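Local coordinates for flocculation protein FLO11 (Saccharomyces cerevisiae, PDB 4UYT) that mediates homotypic adhesion between yeast cells through its N-terminal Flo11 domain, supporting flocculation, invasive growth and biofilm formation, at residues A[33-47]-A[162-174]. Residues are numbered along the deposited sequence; the frame is centred on the assembly and turned at random.
Sequences TLDVTSVSWVQDNTY and DFPGFYWNIDCDN. With NA (sodium ion), chain G.
The Y47 hydroxyl OH accepts a nearly straight hydrogen bond from the backbone N of D171 (2.8 Å), which reaches it in the plane of the tyrosine ring. That ring is sandwiched: W41 CD1 lies over one face, and on the other the indole edge of W168 arrives T-shaped, NE1 above the ring centre and the planes 63° apart. C172 SG sits at the ring edge. D171 runs alongside W41 over one face, its carboxylate tilted from the indole plane and its CA 3.6 Å from the centroid of the five-membered ring, while W41 NE1 points its N-H in the ring plane to D44 O (2.8 Å). Water 1 joins N45 OD1 to D171 OD1, the latter at 2.6 Å, tying the 43-46 turn to the loop after strand 166-169. With V39 CG1 anti to the backbone N (chi1 173°), this methyl stands squarely over the five-membered ring of W168, 3.5 Å from its centroid. V36 CG2 rests on F166, and L34 CB on F163, 3.6 Å from that centroid. Strands 33-43 and 166-169 belong to different antiparallel sheets of the fibronectin type III-like sandwich and cross at 47°; the buried F163, F166 and W168 rings lie between them. Strands 96-104 and 113-115 supply V103 and V114 around W168, and disulfide C172-C8 ties the loop to C8, just past strand 6-7, which borders 32-43.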
loop_
_atom_site.group_PDB
_atom_site.type_symbol
_atom_site.label_atom_id
_atom_site.label_comp_id
_atom_site.label_asym_id
_atom_site.label_seq_id
_atom_site.Cartn_x
_atom_site.Cartn_y
_atom_site.Cartn_z
ATOM N N THR A 33 3.057 -6.391 -5.811
ATOM C CA THR A 33 3.603 -6.536 -4.488
ATOM C C THR A 33 3.710 -5.176 -3.822
ATOM O O THR A 33 3.805 -4.137 -4.479
ATOM C CB THR A 33 4.994 -7.213 -4.506
ATOM O OG1 THR A 33 5.894 -6.422 -5.277
ATOM C CG2 THR A 33 4.915 -8.640 -5.077
ATOM N N LEU A 34 3.748 -5.201 -2.496
ATOM C CA LEU A 34 3.933 -4.007 -1.678
ATOM C C LEU A 34 4.946 -4.302 -0.604
ATOM O O LEU A 34 4.854 -5.342 0.050
ATOM C CB LEU A 34 2.590 -3.542 -1.078
ATOM C CG LEU A 34 2.645 -2.285 -0.208
ATOM C CD1 LEU A 34 1.329 -1.503 -0.284
ATOM C CD2 LEU A 34 2.986 -2.556 1.248
ATOM N N ASP A 35 5.879 -3.370 -0.398
ATOM C CA ASP A 35 6.791 -3.416 0.716
ATOM C C ASP A 35 6.731 -2.067 1.441
ATOM O O ASP A 35 6.546 -1.034 0.840
ATOM C CB ASP A 35 8.221 -3.696 0.228
ATOM C CG ASP A 35 9.153 -4.118 1.315
ATOM O OD1 ASP A 35 8.705 -4.481 2.420
ATOM O OD2 ASP A 35 10.371 -4.164 1.011
ATOM N N VAL A 36 6.931 -2.108 2.734
ATOM C CA VAL A 36 7.077 -0.898 3.571
ATOM C C VAL A 36 8.566 -0.727 3.787
ATOM O O VAL A 36 9.203 -1.537 4.452
ATOM C CB VAL A 36 6.304 -1.009 4.892
ATOM C CG1 VAL A 36 6.572 0.243 5.734
ATOM C CG2 VAL A 36 4.815 -1.202 4.648
ATOM N N THR A 37 9.137 0.294 3.158
ATOM C CA THR A 37 10.566 0.451 3.110
ATOM C C THR A 37 11.166 1.369 4.176
ATOM O O THR A 37 12.361 1.294 4.432
ATOM C CB THR A 37 11.007 0.930 1.725
ATOM O OG1 THR A 37 10.404 2.192 1.457
ATOM C CG2 THR A 37 10.605 -0.087 0.645
ATOM N N SER A 38 10.380 2.240 4.781
ATOM C CA SER A 38 10.829 3.012 5.928
ATOM C C SER A 38 9.636 3.382 6.774
ATOM O O SER A 38 8.527 3.576 6.268
ATOM C CB SER A 38 11.601 4.281 5.543
ATOM O OG SER A 38 10.810 5.131 4.760
ATOM N N VAL A 39 9.921 3.533 8.058
ATOM C CA VAL A 39 8.959 3.943 9.057
ATOM C C VAL A 39 9.680 4.877 10.006
ATOM O O VAL A 39 10.722 4.524 10.543
ATOM C CB VAL A 39 8.394 2.730 9.825
ATOM C CG1 VAL A 39 7.519 3.207 10.978
ATOM C CG2 VAL A 39 7.628 1.769 8.924
ATOM N N SER A 40 9.103 6.052 10.249
ATOM C CA SER A 40 9.606 6.998 11.222
ATOM C C SER A 40 8.488 7.432 12.132
ATOM O O SER A 40 7.414 7.848 11.692
ATOM C CB SER A 40 10.171 8.222 10.497
ATOM O OG SER A 40 10.643 9.221 11.363
ATOM N N TRP A 41 8.752 7.394 13.424
ATOM C CA TRP A 41 7.787 7.923 14.398
ATOM C C TRP A 41 7.836 9.437 14.386
ATOM O O TRP A 41 8.927 10.024 14.522
ATOM C CB TRP A 41 8.153 7.391 15.769
ATOM C CG TRP A 41 7.244 7.866 16.869
ATOM C CD1 TRP A 41 5.886 7.794 16.904
ATOM C CD2 TRP A 41 7.659 8.496 18.077
ATOM N NE1 TRP A 41 5.435 8.343 18.043
ATOM C CE2 TRP A 41 6.486 8.798 18.817
ATOM C CE3 TRP A 41 8.910 8.816 18.580
ATOM C CZ2 TRP A 41 6.523 9.313 20.106
ATOM C CZ3 TRP A 41 8.929 9.376 19.900
ATOM C CH2 TRP A 41 7.759 9.605 20.614
ATOM N N VAL A 42 6.652 10.054 14.286
ATOM C CA VAL A 42 6.523 11.504 14.263
ATOM C C VAL A 42 6.294 12.022 15.697
ATOM O O VAL A 42 7.114 12.788 16.221
ATOM C CB VAL A 42 5.431 11.965 13.286
ATOM C CG1 VAL A 42 5.446 13.473 13.185
ATOM C CG2 VAL A 42 5.600 11.294 11.929
ATOM N N GLN A 43 5.187 11.613 16.290
ATOM C CA GLN A 43 4.831 11.877 17.677
ATOM C C GLN A 43 3.524 11.107 17.918
ATOM O O GLN A 43 2.953 10.530 16.993
ATOM C CB GLN A 43 4.678 13.353 18.005
ATOM C CG GLN A 43 3.592 14.041 17.200
ATOM C CD GLN A 43 3.365 15.459 17.641
ATOM O OE1 GLN A 43 4.245 16.284 17.536
ATOM N NE2 GLN A 43 2.181 15.755 18.167
ATOM N N ASP A 44 3.029 11.116 19.146
ATOM C CA ASP A 44 1.783 10.430 19.453
ATOM C C ASP A 44 1.912 8.981 18.988
ATOM O O ASP A 44 2.921 8.326 19.316
ATOM C CB ASP A 44 0.578 11.182 18.844
ATOM C CG ASP A 44 0.477 12.638 19.308
ATOM O OD1 ASP A 44 0.754 12.917 20.495
ATOM O OD2 ASP A 44 0.144 13.501 18.475
ATOM N N ASN A 45 0.915 8.494 18.273
ATOM C CA ASN A 45 1.040 7.162 17.609
ATOM C C ASN A 45 1.052 7.291 16.099
ATOM O O ASN A 45 0.579 6.405 15.375
ATOM C CB ASN A 45 -0.057 6.180 18.067
ATOM C CG ASN A 45 0.160 5.810 19.499
ATOM O OD1 ASN A 45 1.171 5.186 19.820
ATOM N ND2 ASN A 45 -0.752 6.170 20.363
ATOM N N THR A 46 1.620 8.403 15.650
ATOM C CA THR A 46 1.660 8.765 14.255
ATOM C C THR A 46 3.036 8.434 13.680
ATOM O O THR A 46 4.069 8.828 14.253
ATOM C CB THR A 46 1.387 10.252 14.102
ATOM O OG1 THR A 46 0.137 10.544 14.733
ATOM C CG2 THR A 46 1.320 10.645 12.659
ATOM N N TYR A 47 3.029 7.732 12.541
ATOM C CA TYR A 47 4.262 7.322 11.852
ATOM C C TYR A 47 4.163 7.749 10.415
ATOM O O TYR A 47 3.111 7.647 9.789
ATOM C CB TYR A 47 4.432 5.783 11.897
ATOM C CG TYR A 47 4.446 5.248 13.289
ATOM C CD1 TYR A 47 3.273 5.016 13.992
ATOM C CD2 TYR A 47 5.651 4.961 13.921
ATOM C CE1 TYR A 47 3.299 4.559 15.265
ATOM C CE2 TYR A 47 5.676 4.471 15.207
ATOM C CZ TYR A 47 4.485 4.276 15.882
ATOM O OH TYR A 47 4.524 3.788 17.148
ATOM N N ASP A 162 -4.477 -8.592 -0.740
ATOM C CA ASP A 162 -3.530 -8.634 -1.826
ATOM C C ASP A 162 -2.084 -8.406 -1.430
ATOM O O ASP A 162 -1.172 -8.783 -2.182
ATOM C CB ASP A 162 -3.973 -7.609 -2.858
ATOM C CG ASP A 162 -5.424 -7.822 -3.227
ATOM O OD1 ASP A 162 -5.716 -8.878 -3.847
ATOM O OD2 ASP A 162 -6.251 -6.995 -2.795
ATOM N N PHE A 163 -1.896 -7.778 -0.273
ATOM C CA PHE A 163 -0.585 -7.420 0.205
ATOM C C PHE A 163 -0.500 -7.761 1.686
ATOM O O PHE A 163 -1.512 -7.668 2.372
ATOM C CB PHE A 163 -0.368 -5.902 0.136
ATOM C CG PHE A 163 -0.493 -5.274 -1.223
ATOM C CD1 PHE A 163 0.211 -5.770 -2.305
ATOM C CD2 PHE A 163 -1.217 -4.105 -1.372
ATOM C CE1 PHE A 163 0.171 -5.086 -3.505
ATOM C CE2 PHE A 163 -1.239 -3.425 -2.558
ATOM C CZ PHE A 163 -0.568 -3.933 -3.630
ATOM N N PRO A 164 0.682 -8.118 2.175
ATOM C CA PRO A 164 0.831 -8.355 3.600
ATOM C C PRO A 164 0.577 -7.120 4.438
ATOM O O PRO A 164 0.725 -5.980 4.011
ATOM C CB PRO A 164 2.312 -8.795 3.740
ATOM C CG PRO A 164 2.997 -8.350 2.494
ATOM C CD PRO A 164 1.956 -8.265 1.440
ATOM N N GLY A 165 0.166 -7.371 5.671
ATOM C CA GLY A 165 0.343 -6.388 6.728
ATOM C C GLY A 165 1.766 -6.368 7.261
ATOM O O GLY A 165 2.562 -7.300 7.010
ATOM N N PHE A 166 2.105 -5.300 7.984
ATOM C CA PHE A 166 3.438 -5.047 8.506
ATOM C C PHE A 166 3.328 -4.566 9.922
ATOM O O PHE A 166 2.303 -3.993 10.329
ATOM C CB PHE A 166 4.161 -3.985 7.672
ATOM C CG PHE A 166 4.533 -4.473 6.316
ATOM C CD1 PHE A 166 3.607 -4.473 5.278
ATOM C CD2 PHE A 166 5.835 -4.934 6.058
ATOM C CE1 PHE A 166 3.967 -4.975 4.038
ATOM C CE2 PHE A 166 6.183 -5.415 4.800
ATOM C CZ PHE A 166 5.251 -5.418 3.807
ATOM N N TYR A 167 4.417 -4.714 10.669
ATOM C CA TYR A 167 4.480 -4.156 12.017
ATOM C C TYR A 167 5.885 -3.647 12.290
ATOM O O TYR A 167 6.847 -3.929 11.575
ATOM C CB TYR A 167 4.008 -5.192 13.038
ATOM C CG TYR A 167 4.874 -6.427 13.222
ATOM C CD1 TYR A 167 6.044 -6.367 13.957
ATOM C CD2 TYR A 167 4.446 -7.669 12.794
ATOM C CE1 TYR A 167 6.797 -7.467 14.238
ATOM C CE2 TYR A 167 5.204 -8.820 13.076
ATOM C CZ TYR A 167 6.393 -8.686 13.798
ATOM O OH TYR A 167 7.190 -9.765 14.124
ATOM N N TRP A 168 6.001 -2.842 13.338
ATOM C CA TRP A 168 7.257 -2.184 13.684
ATOM C C TRP A 168 7.187 -1.751 15.157
ATOM O O TRP A 168 6.172 -1.863 15.821
ATOM C CB TRP A 168 7.520 -0.990 12.796
ATOM C CG TRP A 168 6.413 0.013 12.734
ATOM C CD1 TRP A 168 6.113 0.985 13.659
ATOM C CD2 TRP A 168 5.456 0.158 11.696
ATOM N NE1 TRP A 168 5.019 1.716 13.258
ATOM C CE2 TRP A 168 4.607 1.250 12.045
ATOM C CE3 TRP A 168 5.245 -0.495 10.472
ATOM C CZ2 TRP A 168 3.614 1.728 11.208
ATOM C CZ3 TRP A 168 4.255 -0.027 9.644
ATOM C CH2 TRP A 168 3.456 1.079 10.011
ATOM N N ASN A 169 8.306 -1.237 15.644
ATOM C CA ASN A 169 8.409 -0.868 17.046
ATOM C C ASN A 169 7.582 0.389 17.394
ATOM O O ASN A 169 7.653 1.406 16.704
ATOM C CB ASN A 169 9.844 -0.648 17.469
ATOM C CG ASN A 169 10.570 -1.952 17.762
ATOM O OD1 ASN A 169 10.322 -2.985 17.133
ATOM N ND2 ASN A 169 11.486 -1.910 18.703
ATOM N N ILE A 170 6.904 0.315 18.518
ATOM C CA ILE A 170 6.195 1.458 19.095
ATOM C C ILE A 170 7.181 2.605 19.291
ATOM O O ILE A 170 8.274 2.425 19.857
ATOM C CB ILE A 170 5.530 1.057 20.418
ATOM C CG1 ILE A 170 4.426 0.020 20.182
ATOM C CG2 ILE A 170 4.968 2.278 21.148
ATOM C CD1 ILE A 170 4.010 -0.728 21.432
ATOM N N ASP A 171 6.792 3.778 18.810
ATOM C CA ASP A 171 7.566 5.022 18.866
ATOM C C ASP A 171 8.931 4.876 18.174
ATOM O O ASP A 171 9.816 5.725 18.341
ATOM C CB ASP A 171 7.724 5.519 20.293
ATOM C CG ASP A 171 6.395 5.733 20.988
ATOM O OD1 ASP A 171 5.386 5.963 20.264
ATOM O OD2 ASP A 171 6.345 5.645 22.230
ATOM N N CYS A 172 9.092 3.810 17.366
ATOM C CA CYS A 172 10.396 3.491 16.805
ATOM C C CYS A 172 11.513 3.476 17.841
ATOM O O CYS A 172 12.655 3.794 17.542
ATOM C CB CYS A 172 10.744 4.302 15.597
ATOM S SG CYS A 172 9.579 3.980 14.222
ATOM N N ASP A 173 11.177 3.069 19.059
ATOM C CA ASP A 173 12.180 2.868 20.073
ATOM C C ASP A 173 12.849 1.522 19.810
ATOM O O ASP A 173 12.313 0.455 20.114
ATOM C CB ASP A 173 11.557 2.880 21.446
ATOM C CG ASP A 173 12.547 2.657 22.545
ATOM O OD1 ASP A 173 13.697 2.274 22.268
ATOM O OD2 ASP A 173 12.192 2.948 23.723
ATOM N N ASN A 174 14.014 1.572 19.183
ATOM C CA ASN A 174 14.681 0.353 18.723
ATOM C C ASN A 174 15.318 -0.448 19.847
ATOM O O ASN A 174 15.784 -1.557 19.619
ATOM C CB ASN A 174 15.716 0.711 17.680
ATOM C CG ASN A 174 15.095 1.320 16.451
ATOM O OD1 ASN A 174 15.357 2.505 16.114
ATOM N ND2 ASN A 174 14.244 0.590 15.818
HETATM NA NA NA G . 9.175 6.962 6.226
HETATM O O HOH W 1 3.130 5.953 21.542
HETATM O O HOH W 2 9.938 9.244 6.276
#